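Local coordinates for protein glucanase (Clostridium thermocellum, PDB 5GXX) that probably hydrolyses internal beta-1,4-glucosidic bonds of cellulose, as a family 9 endoglucanase associated with the cellulosome, at residues Y16-Q21 with V410-N415; D42-G47 with L99-R104; Y63-L68 with A149-V154. The protein carries 1 engineered substitution. All blocks are in the same frame, centred on the assembly; numbering follows the deposited sequence.

Interaction 1 of 3, residues Y16-Q21 with V410-N415; sequences YFYECQ and VACDYN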
ATOM      1  N   TYR A  16     -42.371  -8.783  14.527  1.00 11.43           N
ATOM      2  CA  TYR A  16     -41.458  -7.634  14.593  1.00 10.80           C
ATOM      3  C   TYR A  16     -40.216  -7.900  13.762  1.00 10.97           C
ATOM      4  O   TYR A  16     -39.670  -6.969  13.167  1.00 12.13           O
ATOM      5  CB  TYR A  16     -41.102  -7.342  16.061  1.00 12.02           C
ATOM      6  CG  TYR A  16     -40.032  -6.301  16.303  1.00 11.66           C
ATOM      7  CD1 TYR A  16     -38.674  -6.654  16.383  1.00 11.33           C
ATOM      8  CD2 TYR A  16     -40.370  -4.959  16.479  1.00 10.09           C
ATOM      9  CE1 TYR A  16     -37.699  -5.716  16.649  1.00 12.11           C
ATOM     10  CE2 TYR A  16     -39.393  -3.993  16.783  1.00 11.32           C
ATOM     11  CZ  TYR A  16     -38.070  -4.391  16.854  1.00 12.45           C
ATOM     12  OH  TYR A  16     -37.087  -3.481  17.123  1.00 14.54           O
ATOM     13  N   PHE A  17     -39.765  -9.157  13.721  1.00 11.47           N
ATOM     14  CA  PHE A  17     -38.668  -9.514  12.819  1.00 11.34           C
ATOM     15  C   PHE A  17     -38.834  -8.917  11.419  1.00 10.97           C
ATOM     16  O   PHE A  17     -37.868  -8.359  10.881  1.00 10.50           O
ATOM     17  CB  PHE A  17     -38.482 -11.040  12.775  1.00  9.74           C
ATOM     18  CG  PHE A  17     -37.554 -11.500  11.678  1.00 11.59           C
ATOM     19  CD1 PHE A  17     -36.174 -11.367  11.783  1.00 11.45           C
ATOM     20  CD2 PHE A  17     -38.077 -12.069  10.532  1.00 10.47           C
ATOM     21  CE1 PHE A  17     -35.314 -11.798  10.769  1.00 12.31           C
ATOM     22  CE2 PHE A  17     -37.229 -12.555   9.511  1.00 15.20           C
ATOM     23  CZ  PHE A  17     -35.844 -12.398   9.616  1.00  9.28           C
ATOM     24  N   TYR A  18     -40.031  -9.029  10.838  1.00 10.98           N
ATOM     25  CA  TYR A  18     -40.216  -8.516   9.477  1.00 11.28           C
ATOM     26  C   TYR A  18     -39.979  -7.011   9.375  1.00 12.36           C
ATOM     27  O   TYR A  18     -39.509  -6.528   8.338  1.00 12.63           O
ATOM     28  CB  TYR A  18     -41.573  -8.918   8.911  1.00 11.83           C
ATOM     29  CG  TYR A  18     -41.622 -10.405   8.662  1.00 11.44           C
ATOM     30  CD1 TYR A  18     -41.083 -10.947   7.495  1.00  9.17           C
ATOM     31  CD2 TYR A  18     -42.144 -11.278   9.620  1.00 10.54           C
ATOM     32  CE1 TYR A  18     -41.065 -12.316   7.286  1.00  9.54           C
ATOM     33  CE2 TYR A  18     -42.150 -12.651   9.412  1.00 10.84           C
ATOM     34  CZ  TYR A  18     -41.606 -13.157   8.246  1.00 12.47           C
ATOM     35  OH  TYR A  18     -41.627 -14.510   7.995  1.00 11.28           O
ATOM     36  N   GLU A  19     -40.252  -6.249  10.433  1.00 10.67           N
ATOM     37  CA  GLU A  19     -39.930  -4.815  10.401  1.00 11.21           C
ATOM     38  C   GLU A  19     -38.422  -4.552  10.374  1.00 11.81           C
ATOM     39  O   GLU A  19     -37.949  -3.549   9.830  1.00 13.13           O
ATOM     40  CB  GLU A  19     -40.574  -4.097  11.586  1.00 11.71           C
ATOM     41  CG  GLU A  19     -42.082  -4.065  11.407  1.00 15.11           C
ATOM     42  CD  GLU A  19     -42.856  -3.513  12.599  1.00 13.14           C
ATOM     43  OE1 GLU A  19     -42.404  -2.570  13.261  1.00 13.78           O
ATOM     44  OE2 GLU A  19     -43.944  -4.056  12.850  1.00 16.32           O
ATOM     45  N   CYS A  20     -37.647  -5.451  10.973  1.00 11.52           N
ATOM     46  CA  CYS A  20     -36.187  -5.376  10.880  1.00 11.55           C
ATOM     47  C   CYS A  20     -35.687  -5.612   9.445  1.00 10.99           C
ATOM     48  O   CYS A  20     -34.573  -5.209   9.099  1.00 11.21           O
ATOM     49  CB  CYS A  20     -35.570  -6.429  11.792  1.00 11.94           C
ATOM     50  SG  CYS A  20     -35.915  -6.168  13.531  1.00 12.30           S
ATOM     51  N   GLN A  21     -36.515  -6.263   8.629  1.00 11.81           N
ATOM     52  CA  GLN A  21     -36.136  -6.652   7.270  1.00 11.69           C
ATOM     53  C   GLN A  21     -36.572  -5.645   6.217  1.00 13.53           C
ATOM     54  O   GLN A  21     -36.289  -5.827   5.027  1.00 13.24           O
ATOM     55  CB  GLN A  21     -36.751  -8.007   6.913  1.00 12.05           C
ATOM     56  CG  GLN A  21     -36.323  -9.155   7.819  1.00 11.87           C
ATOM     57  CD  GLN A  21     -34.840  -9.427   7.739  1.00 10.48           C
ATOM     58  OE1 GLN A  21     -34.075  -8.940   8.558  1.00 13.80           O
ATOM     59  NE2 GLN A  21     -34.421 -10.151   6.703  1.00 13.39           N
ATOM     60  N   VAL A 410     -30.675 -16.515   9.486  1.00 10.21           N
ATOM     61  CA  VAL A 410     -32.016 -15.991   9.762  1.00 10.52           C
ATOM     62  C   VAL A 410     -32.621 -15.571   8.426  1.00 10.74           C
ATOM     63  O   VAL A 410     -31.889 -15.165   7.520  1.00 12.33           O
ATOM     64  CB  VAL A 410     -31.980 -14.784  10.756  1.00 10.12           C
ATOM     65  CG1 VAL A 410     -31.604 -15.256  12.161  1.00 10.45           C
ATOM     66  CG2 VAL A 410     -31.041 -13.683  10.247  1.00 12.86           C
ATOM     67  N   ALA A 411     -33.936 -15.681   8.252  1.00 10.65           N
ATOM     68  CA  ALA A 411     -34.514 -15.304   6.958  1.00 10.44           C
ATOM     69  C   ALA A 411     -36.019 -15.154   7.031  1.00 10.69           C
ATOM     70  O   ALA A 411     -36.677 -15.707   7.911  1.00 10.36           O
ATOM     71  CB  ALA A 411     -34.130 -16.351   5.896  1.00 11.51           C
ATOM     72  N   CYS A 412     -36.562 -14.426   6.065  1.00 11.93           N
ATOM     73  CA  CYS A 412     -38.008 -14.291   5.906  1.00 10.73           C
ATOM     74  C   CYS A 412     -38.711 -15.644   5.934  1.00 10.95           C
ATOM     75  O   CYS A 412     -39.693 -15.814   6.662  1.00 12.06           O
ATOM     76  CB  CYS A 412     -38.345 -13.566   4.599  1.00 11.99           C
ATOM     77  SG  CYS A 412     -37.866 -11.820   4.549  1.00 12.67           S
ATOM     78  N   ASP A 413     -38.226 -16.609   5.150  1.00 10.62           N
ATOM     79  CA  ASP A 413     -38.924 -17.883   5.041  1.00 10.63           C
ATOM     80  C   ASP A 413     -38.788 -18.708   6.329  1.00 10.51           C
ATOM     81  O   ASP A 413     -39.654 -19.531   6.633  1.00 11.39           O
ATOM     82  CB  ASP A 413     -38.439 -18.657   3.814  1.00 11.44           C
ATOM     83  CG  ASP A 413     -37.135 -19.390   4.068  1.00 10.27           C
ATOM     84  OD1 ASP A 413     -36.066 -18.736   4.086  1.00 13.65           O
ATOM     85  OD2 ASP A 413     -37.187 -20.634   4.229  1.00 10.11           O
ATOM     86  N   TYR A 414     -37.727 -18.473   7.100  1.00 10.20           N
ATOM     87  CA  TYR A 414     -37.526 -19.170   8.375  1.00  9.41           C
ATOM     88  C   TYR A 414     -38.657 -18.768   9.316  1.00 10.17           C
ATOM     89  O   TYR A 414     -39.173 -19.592  10.071  1.00 10.79           O
ATOM     90  CB  TYR A 414     -36.198 -18.743   8.998  1.00 10.46           C
ATOM     91  CG  TYR A 414     -34.960 -19.433   8.475  1.00 11.86           C
ATOM     92  CD1 TYR A 414     -34.918 -19.958   7.192  1.00 11.13           C
ATOM     93  CD2 TYR A 414     -33.813 -19.489   9.256  1.00 10.28           C
ATOM     94  CE1 TYR A 414     -33.772 -20.549   6.694  1.00 10.58           C
ATOM     95  CE2 TYR A 414     -32.664 -20.107   8.783  1.00 12.11           C
ATOM     96  CZ  TYR A 414     -32.657 -20.644   7.512  1.00 10.47           C
ATOM     97  OH  TYR A 414     -31.523 -21.240   6.996  1.00 14.32           O
ATOM     98  N   ASN A 415     -39.040 -17.493   9.302  1.00  9.75           N
ATOM     99  CA  ASN A 415     -40.062 -16.995  10.226  1.00  9.64           C
ATOM    100  C   ASN A 415     -41.501 -17.210   9.774  1.00 11.33           C
ATOM    101  O   ASN A 415     -42.414 -17.076  10.580  1.00 11.04           O
ATOM    102  CB  ASN A 415     -39.831 -15.513  10.563  1.00  9.85           C
ATOM    103  CG  ASN A 415     -38.992 -15.313  11.810  1.00 12.51           C
ATOM    104  OD1 ASN A 415     -37.914 -15.890  11.956  1.00 11.06           O
ATOM    105  ND2 ASN A 415     -39.507 -14.513  12.744  1.00 10.84           N
TER
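F17 sets CG anti to its backbone N (chi1 169°), whereas Y18 turns CG anti to its carbonyl carbon (chi1 -69°), and both aromatic side chains reach segment 410-415. F17 CD2 lies over the centre of one face of the Y18 ring. At the far end, Y18 OH donates to C412 O at 2.7 Å, in the carbonyl plane and on a lone pair. A tyrosine suits this place because its ring packs alongside apolar atoms, Y18 CE1 4.0 Å from C412 CB, while its hydroxyl meets a buried backbone acceptor; N415 CB lies 3.3 Å from Y18 OH. The contact joins the first and last helices of the catalytic module, 7-20 and 412-429, and so helps close the (alpha/alpha)6 barrel known for family 9 glycoside hydrolases. N415 OD1 lies over one face of the F17 ring and Q21 CG over the opposite one, both offset toward the rim. Ring and amide planes are 31° apart, with N415 ND2 3.6 Å from F17 CD2. Asparagine can sit buried here because its polar ends are satisfied, ND2 by G386 O and A14 O, and OD1 by L388 N. F17 CE2 comes within 3.6 Å of A411 O, and C412 N sits at the ring edge. The A411 side chain is about 6 Å from a bound Tris, probably from the crystallisation liquor, though such molecules often mark pockets.

Interaction 2 of 3, residues D42-G47 with L99-R104; sequences DEVLGG and LVACDR
R104 meets E43 and V44 where the chain of helix 85-101, part of the (alpha/alpha)6 barrel of family 9 glycoside hydrolases, comes up to the loop 42-47 between helix 7-20 and strand 56-57. From CB the arginine chain runs to CG, bends at chi2 (-64°) into CD and touches V109 on its way, which folds the guanidinium back over its own segment. R104 NE gives its hydrogen to a water at 2.7 Å, and that water donates in turn to E43 OE2 at 3.0 Å. R104 NH1 grips two backbone acceptors, A101 O at 3.0 Å and D103 O at 2.9 Å, and these two bonds restrain the group; arginine suits the place because its several N-H donors can serve carbonyls, water and carboxylate at once. R104 NH2 then reaches E43 OE2 at 3.4 Å, a weak hydrogen bond within a salt bridge, with carboxylate and guanidinium planes 66° apart. E43 is exposed and R104 partly so, which lets water join the pair. V44, more deeply placed, suits the apolar side: its branches fork so that V44 CG2 lies 3.9 Å from R104 NH2, while V44 CG1 drops to 3.7 Å from A101 CB and 4.0 Å from C102 SG.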
ATOM      1  N   ASP A  42     -33.071   1.593  -5.309  1.00 17.41           N
ATOM      2  CA  ASP A  42     -33.528   0.353  -5.908  1.00 17.37           C
ATOM      3  C   ASP A  42     -34.598   0.582  -6.975  1.00 17.61           C
ATOM      4  O   ASP A  42     -35.403   1.516  -6.892  1.00 19.28           O
ATOM      5  CB  ASP A  42     -34.075  -0.592  -4.835  1.00 15.88           C
ATOM      6  CG  ASP A  42     -32.979  -1.265  -4.040  1.00 17.12           C
ATOM      7  OD1 ASP A  42     -31.778  -1.075  -4.335  1.00 18.15           O
ATOM      8  OD2 ASP A  42     -33.346  -2.001  -3.094  1.00 16.68           O
ATOM      9  N   GLU A  43     -34.605  -0.287  -7.982  1.00 17.04           N
ATOM     10  CA  GLU A  43     -35.568  -0.184  -9.078  1.00 18.65           C
ATOM     11  C   GLU A  43     -37.020  -0.325  -8.617  1.00 17.62           C
ATOM     12  O   GLU A  43     -37.918   0.335  -9.138  1.00 18.33           O
ATOM     13  CB  GLU A  43     -35.247  -1.229 -10.146  1.00 17.69           C
ATOM     14  CG  GLU A  43     -36.212  -1.255 -11.342  1.00 19.88           C
ATOM     15  CD  GLU A  43     -36.084  -0.026 -12.234  1.00 25.85           C
ATOM     16  OE1 GLU A  43     -35.063   0.688 -12.134  1.00 24.99           O
ATOM     17  OE2 GLU A  43     -37.011   0.241 -13.031  1.00 28.27           O
ATOM     18  N   VAL A  44     -37.235  -1.212  -7.645  1.00 18.01           N
ATOM     19  CA  VAL A  44     -38.522  -1.328  -6.969  1.00 17.44           C
ATOM     20  C   VAL A  44     -38.273  -1.127  -5.480  1.00 18.23           C
ATOM     21  O   VAL A  44     -37.418  -1.788  -4.880  1.00 18.27           O
ATOM     22  CB  VAL A  44     -39.169  -2.706  -7.183  1.00 18.66           C
ATOM     23  CG1 VAL A  44     -40.549  -2.752  -6.546  1.00 16.08           C
ATOM     24  CG2 VAL A  44     -39.256  -3.024  -8.671  1.00 18.21           C
ATOM     25  N   LEU A  45     -39.034  -0.208  -4.896  1.00 17.99           N
ATOM     26  CA  LEU A  45     -38.843   0.175  -3.503  1.00 17.34           C
ATOM     27  C   LEU A  45     -39.635  -0.714  -2.557  1.00 16.90           C
ATOM     28  O   LEU A  45     -40.573  -1.389  -2.961  1.00 17.44           O
ATOM     29  CB  LEU A  45     -39.251   1.635  -3.315  1.00 17.33           C
ATOM     30  CG  LEU A  45     -38.439   2.647  -4.123  1.00 18.32           C
ATOM     31  CD1 LEU A  45     -39.073   4.021  -3.972  1.00 21.15           C
ATOM     32  CD2 LEU A  45     -37.009   2.649  -3.620  1.00 19.04           C
ATOM     33  N   GLY A  46     -39.251  -0.672  -1.284  1.00 16.22           N
ATOM     34  CA  GLY A  46     -39.903  -1.453  -0.230  1.00 15.90           C
ATOM     35  C   GLY A  46     -39.613  -2.938  -0.280  1.00 15.44           C
ATOM     36  O   GLY A  46     -38.598  -3.362  -0.838  1.00 15.84           O
ATOM     37  N   GLY A  47     -40.534  -3.724   0.274  1.00 14.17           N
ATOM     38  CA  GLY A  47     -40.339  -5.168   0.368  1.00 15.00           C
ATOM     39  C   GLY A  47     -39.311  -5.507   1.435  1.00 13.47           C
ATOM     40  O   GLY A  47     -38.882  -4.636   2.200  1.00 15.26           O
ATOM     41  N   LEU A  99     -44.738  -6.570  -4.180  1.00 16.25           N
ATOM     42  CA  LEU A  99     -44.997  -7.516  -5.262  1.00 15.30           C
ATOM     43  C   LEU A  99     -45.806  -6.854  -6.379  1.00 16.44           C
ATOM     44  O   LEU A  99     -45.515  -7.072  -7.561  1.00 17.57           O
ATOM     45  CB  LEU A  99     -45.726  -8.763  -4.768  1.00 13.91           C
ATOM     46  CG  LEU A  99     -44.998  -9.573  -3.691  1.00 16.07           C
ATOM     47  CD1 LEU A  99     -45.773 -10.844  -3.355  1.00 16.78           C
ATOM     48  CD2 LEU A  99     -43.577  -9.899  -4.149  1.00 16.34           C
ATOM     49  N   VAL A 100     -46.783  -6.035  -6.004  1.00 16.36           N
ATOM     50  CA  VAL A 100     -47.524  -5.217  -6.977  1.00 16.59           C
ATOM     51  C   VAL A 100     -46.603  -4.258  -7.732  1.00 18.10           C
ATOM     52  O   VAL A 100     -46.705  -4.141  -8.965  1.00 19.16           O
ATOM     53  CB  VAL A 100     -48.715  -4.475  -6.318  1.00 16.43           C
ATOM     54  CG1 VAL A 100     -49.377  -3.429  -7.261  1.00 15.87           C
ATOM     55  CG2 VAL A 100     -49.783  -5.472  -5.916  1.00 17.81           C
ATOM     56  N   ALA A 101     -45.695  -3.604  -7.007  1.00 18.32           N
ATOM     57  CA  ALA A 101     -44.793  -2.635  -7.623  1.00 17.70           C
ATOM     58  C   ALA A 101     -43.799  -3.255  -8.599  1.00 18.58           C
ATOM     59  O   ALA A 101     -43.210  -2.547  -9.420  1.00 19.28           O
ATOM     60  CB  ALA A 101     -44.089  -1.781  -6.565  1.00 16.98           C
ATOM     61  N   CYS A 102     -43.626  -4.574  -8.529  1.00 16.23           N
ATOM     62  CA  CYS A 102     -42.727  -5.303  -9.430  1.00 17.39           C
ATOM     63  C   CYS A 102     -43.309  -5.561 -10.826  1.00 16.92           C
ATOM     64  O   CYS A 102     -42.587  -6.029 -11.705  1.00 18.89           O
ATOM     65  CB  CYS A 102     -42.380  -6.669  -8.847  1.00 16.12           C
ATOM     66  SG  CYS A 102     -41.189  -6.579  -7.489  1.00 17.66           S
ATOM     67  N   ASP A 103     -44.592  -5.272 -11.025  1.00 19.86           N
ATOM     68  CA  ASP A 103     -45.245  -5.531 -12.304  1.00 20.13           C
ATOM     69  C   ASP A 103     -44.564  -4.798 -13.460  1.00 22.28           C
ATOM     70  O   ASP A 103     -44.324  -3.593 -13.367  1.00 22.25           O
ATOM     71  CB  ASP A 103     -46.711  -5.088 -12.246  1.00 20.90           C
ATOM     72  CG  ASP A 103     -47.461  -5.342 -13.539  1.00 23.31           C
ATOM     73  OD1 ASP A 103     -47.278  -6.403 -14.176  1.00 24.75           O
ATOM     74  OD2 ASP A 103     -48.263  -4.457 -13.903  1.00 23.67           O
ATOM     75  N   ARG A 104     -44.271  -5.520 -14.541  1.00 22.82           N
ATOM     76  CA  ARG A 104     -43.796  -4.902 -15.782  1.00 25.94           C
ATOM     77  C   ARG A 104     -44.623  -5.437 -16.958  1.00 27.89           C
ATOM     78  O   ARG A 104     -44.158  -5.458 -18.099  1.00 30.64           O
ATOM     79  CB  ARG A 104     -42.289  -5.132 -15.986  1.00 24.41           C
ATOM     80  CG  ARG A 104     -41.349  -4.513 -14.936  1.00 26.09           C
ATOM     81  CD  ARG A 104     -41.419  -2.995 -14.936  1.00 25.34           C
ATOM     82  NE  ARG A 104     -40.534  -2.307 -13.998  1.00 27.12           N
ATOM     83  CZ  ARG A 104     -40.843  -1.945 -12.751  1.00 27.22           C
ATOM     84  NH1 ARG A 104     -42.027  -2.229 -12.200  1.00 24.95           N
ATOM     85  NH2 ARG A 104     -39.930  -1.291 -12.046  1.00 30.23           N
TER
HETATM   86  O   HOH W   1     -38.086  -1.806 -15.018  1.00 37.58           O

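Interaction 3 of 3, residues Y63-L68 with A149-V154; sequences YSAAML and AAALAV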
ATOM      1  N   TYR A  63     -43.170 -16.216  -1.011  1.00 12.70           N
ATOM      2  CA  TYR A  63     -43.550 -17.407  -0.249  1.00 12.22           C
ATOM      3  C   TYR A  63     -43.871 -16.977   1.170  1.00 12.00           C
ATOM      4  O   TYR A  63     -44.899 -17.370   1.741  1.00 13.37           O
ATOM      5  CB  TYR A  63     -42.434 -18.459  -0.253  1.00 12.18           C
ATOM      6  CG  TYR A  63     -42.545 -19.433   0.902  1.00 12.85           C
ATOM      7  CD1 TYR A  63     -43.347 -20.567   0.800  1.00 14.27           C
ATOM      8  CD2 TYR A  63     -41.859 -19.197   2.101  1.00 12.43           C
ATOM      9  CE1 TYR A  63     -43.475 -21.459   1.860  1.00 12.75           C
ATOM     10  CE2 TYR A  63     -41.980 -20.092   3.176  1.00 11.39           C
ATOM     11  CZ  TYR A  63     -42.800 -21.203   3.042  1.00 12.03           C
ATOM     12  OH  TYR A  63     -42.943 -22.111   4.068  1.00 11.21           O
ATOM     13  N   SER A  64     -42.971 -16.167   1.723  1.00 12.31           N
ATOM     14  CA  SER A  64     -43.093 -15.695   3.109  1.00 13.00           C
ATOM     15  C   SER A  64     -44.385 -14.898   3.267  1.00 13.29           C
ATOM     16  O   SER A  64     -45.149 -15.112   4.208  1.00 13.00           O
ATOM     17  CB  SER A  64     -41.884 -14.878   3.581  1.00 11.32           C
ATOM     18  OG  SER A  64     -40.683 -15.632   3.533  1.00 11.94           O
ATOM     19  N   ALA A  65     -44.629 -13.961   2.360  1.00 13.87           N
ATOM     20  CA  ALA A  65     -45.887 -13.213   2.379  1.00 14.17           C
ATOM     21  C   ALA A  65     -47.119 -14.114   2.282  1.00 13.73           C
ATOM     22  O   ALA A  65     -48.079 -13.928   3.035  1.00 14.02           O
ATOM     23  CB  ALA A  65     -45.894 -12.188   1.243  1.00 13.17           C
ATOM     24  N   ALA A  66     -47.095 -15.104   1.390  1.00 13.76           N
ATOM     25  CA  ALA A  66     -48.196 -16.060   1.268  1.00 13.92           C
ATOM     26  C   ALA A  66     -48.460 -16.787   2.589  1.00 13.47           C
ATOM     27  O   ALA A  66     -49.600 -16.959   3.006  1.00 13.74           O
ATOM     28  CB  ALA A  66     -47.936 -17.063   0.148  1.00 12.98           C
ATOM     29  N   MET A  67     -47.390 -17.200   3.261  1.00 13.04           N
ATOM     30  CA  MET A  67     -47.544 -17.904   4.534  1.00 13.16           C
ATOM     31  C   MET A  67     -48.040 -16.981   5.641  1.00 13.10           C
ATOM     32  O   MET A  67     -48.837 -17.438   6.462  1.00 14.01           O
ATOM     33  CB  MET A  67     -46.206 -18.498   4.945  1.00 12.21           C
ATOM     34  CG  MET A  67     -45.690 -19.592   4.047  1.00 11.51           C
ATOM     35  SD  MET A  67     -46.833 -20.952   3.857  1.00 13.35           S
ATOM     36  CE  MET A  67     -46.735 -21.787   5.447  1.00 12.72           C
ATOM     37  N   LEU A  68     -47.633 -15.713   5.658  1.00 12.30           N
ATOM     38  CA  LEU A  68     -48.229 -14.742   6.583  1.00 11.93           C
ATOM     39  C   LEU A  68     -49.721 -14.562   6.302  1.00 13.56           C
ATOM     40  O   LEU A  68     -50.520 -14.468   7.242  1.00 13.76           O
ATOM     41  CB  LEU A  68     -47.512 -13.392   6.546  1.00 13.50           C
ATOM     42  CG  LEU A  68     -46.057 -13.380   7.030  1.00 13.03           C
ATOM     43  CD1 LEU A  68     -45.586 -11.937   7.250  1.00 15.31           C
ATOM     44  CD2 LEU A  68     -45.810 -14.198   8.304  1.00 16.17           C
ATOM     45  N   ALA A 149     -48.180 -14.524  -7.362  1.00 14.53           N
ATOM     46  CA  ALA A 149     -49.628 -14.595  -7.538  1.00 16.44           C
ATOM     47  C   ALA A 149     -50.322 -15.160  -6.301  1.00 14.54           C
ATOM     48  O   ALA A 149     -51.341 -14.627  -5.868  1.00 15.73           O
ATOM     49  CB  ALA A 149     -49.981 -15.455  -8.736  1.00 15.28           C
ATOM     50  N   ALA A 150     -49.768 -16.243  -5.753  1.00 16.21           N
ATOM     51  CA  ALA A 150     -50.351 -16.909  -4.598  1.00 14.32           C
ATOM     52  C   ALA A 150     -50.391 -15.971  -3.397  1.00 14.38           C
ATOM     53  O   ALA A 150     -51.403 -15.889  -2.692  1.00 14.13           O
ATOM     54  CB  ALA A 150     -49.547 -18.163  -4.257  1.00 13.09           C
ATOM     55  N   ALA A 151     -49.288 -15.259  -3.172  1.00 14.14           N
ATOM     56  CA  ALA A 151     -49.186 -14.325  -2.047  1.00 14.82           C
ATOM     57  C   ALA A 151     -50.250 -13.246  -2.157  1.00 15.03           C
ATOM     58  O   ALA A 151     -50.938 -12.910  -1.189  1.00 14.09           O
ATOM     59  CB  ALA A 151     -47.806 -13.701  -2.007  1.00 15.26           C
ATOM     60  N   LEU A 152     -50.406 -12.736  -3.373  1.00 15.84           N
ATOM     61  CA  LEU A 152     -51.427 -11.720  -3.605  1.00 15.36           C
ATOM     62  C   LEU A 152     -52.857 -12.262  -3.543  1.00 16.47           C
ATOM     63  O   LEU A 152     -53.782 -11.560  -3.114  1.00 16.14           O
ATOM     64  CB  LEU A 152     -51.150 -10.982  -4.919  1.00 15.04           C
ATOM     65  CG  LEU A 152     -49.913 -10.078  -4.857  1.00 17.83           C
ATOM     66  CD1 LEU A 152     -49.381  -9.773  -6.256  1.00 19.17           C
ATOM     67  CD2 LEU A 152     -50.182  -8.784  -4.083  1.00 16.44           C
ATOM     68  N   ALA A 153     -53.040 -13.522  -3.908  1.00 16.81           N
ATOM     69  CA  ALA A 153     -54.364 -14.131  -3.821  1.00 18.40           C
ATOM     70  C   ALA A 153     -54.795 -14.265  -2.363  1.00 17.54           C
ATOM     71  O   ALA A 153     -55.840 -13.764  -1.961  1.00 18.50           O
ATOM     72  CB  ALA A 153     -54.389 -15.475  -4.525  1.00 16.52           C
ATOM     73  N   VAL A 154     -53.995 -14.950  -1.551  1.00 16.94           N
ATOM     74  CA  VAL A 154     -54.353 -14.999  -0.138  1.00 17.21           C
ATOM     75  C   VAL A 154     -54.399 -13.619   0.532  1.00 17.16           C
ATOM     76  O   VAL A 154     -55.305 -13.340   1.322  1.00 17.95           O
ATOM     77  CB  VAL A 154     -53.495 -16.019   0.642  1.00 16.41           C
ATOM     78  CG1 VAL A 154     -51.995 -15.653   0.631  1.00 14.84           C
ATOM     79  CG2 VAL A 154     -54.035 -16.180   2.050  1.00 17.78           C
TER
HETATM   80  O   HOH W   2     -50.563 -12.938   1.544  1.00 28.86           O
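A66 and A151 lie at the closest approach, their CA atoms 3.9 Å apart, where the local axes of helices 58-75 and 142-158 run nearly parallel, 23° apart, and come within 7.9 Å. Alanine is what permits such closeness: its single methyl fills the interface without forcing the backbones apart. A66 CB rests 3.7 Å from A151 CA, and in return A151 CB lies 3.7 Å from A66 N, so each methyl packs against the neighbour's main chain. A65 widens the patch, its CB 4.1 Å from A151 CB. One turn on, V154 holds CG1 between its backbone N and carbonyl carbon (chi1 63°), the crowded position, and this sets V154 CG1 3.6 Å from A66 O. Two helices pointing the same way as neighbours are consistent with the inner layer of an (alpha/alpha)6 barrel, where successive inner helices are parallel. Helix 142-158 also meets helix 198-212, with W203 against A150 and W207 against V154; D199 and E200 of that helix bind a calcium ion. A water bridges the pair, donating to A65 O at 3.1 Å and to A151 O at 2.8 Å. With no direct hydrogen bond between the segments, cohesion comes mainly from van der Waals packing and burial of apolar groups, and a shared water adds a polar bridge.

How the interactions relate
Along the chain the order is 16-21, 42-47, 63-68, 99-104, 149-154 and 410-415: interaction 1 spans the other two, and interactions 2 and 3 interlock. All lie in the catalytic family 9 region, with centres 15 to 19 Å apart. Helix 58-75 links interaction 3 to interaction 1: S64 OG stands 3.3 Å from C412 O, a probable hydrogen bond, and L68 packs on Y18. Helix 85-101 ties interaction 2 to interaction 3, L99 CD1 lying 3.8 Å from A151 CB. Interactions 1 and 2 do not touch, but interaction 3 touches both, so that distant parts of the chain pack together in one domain.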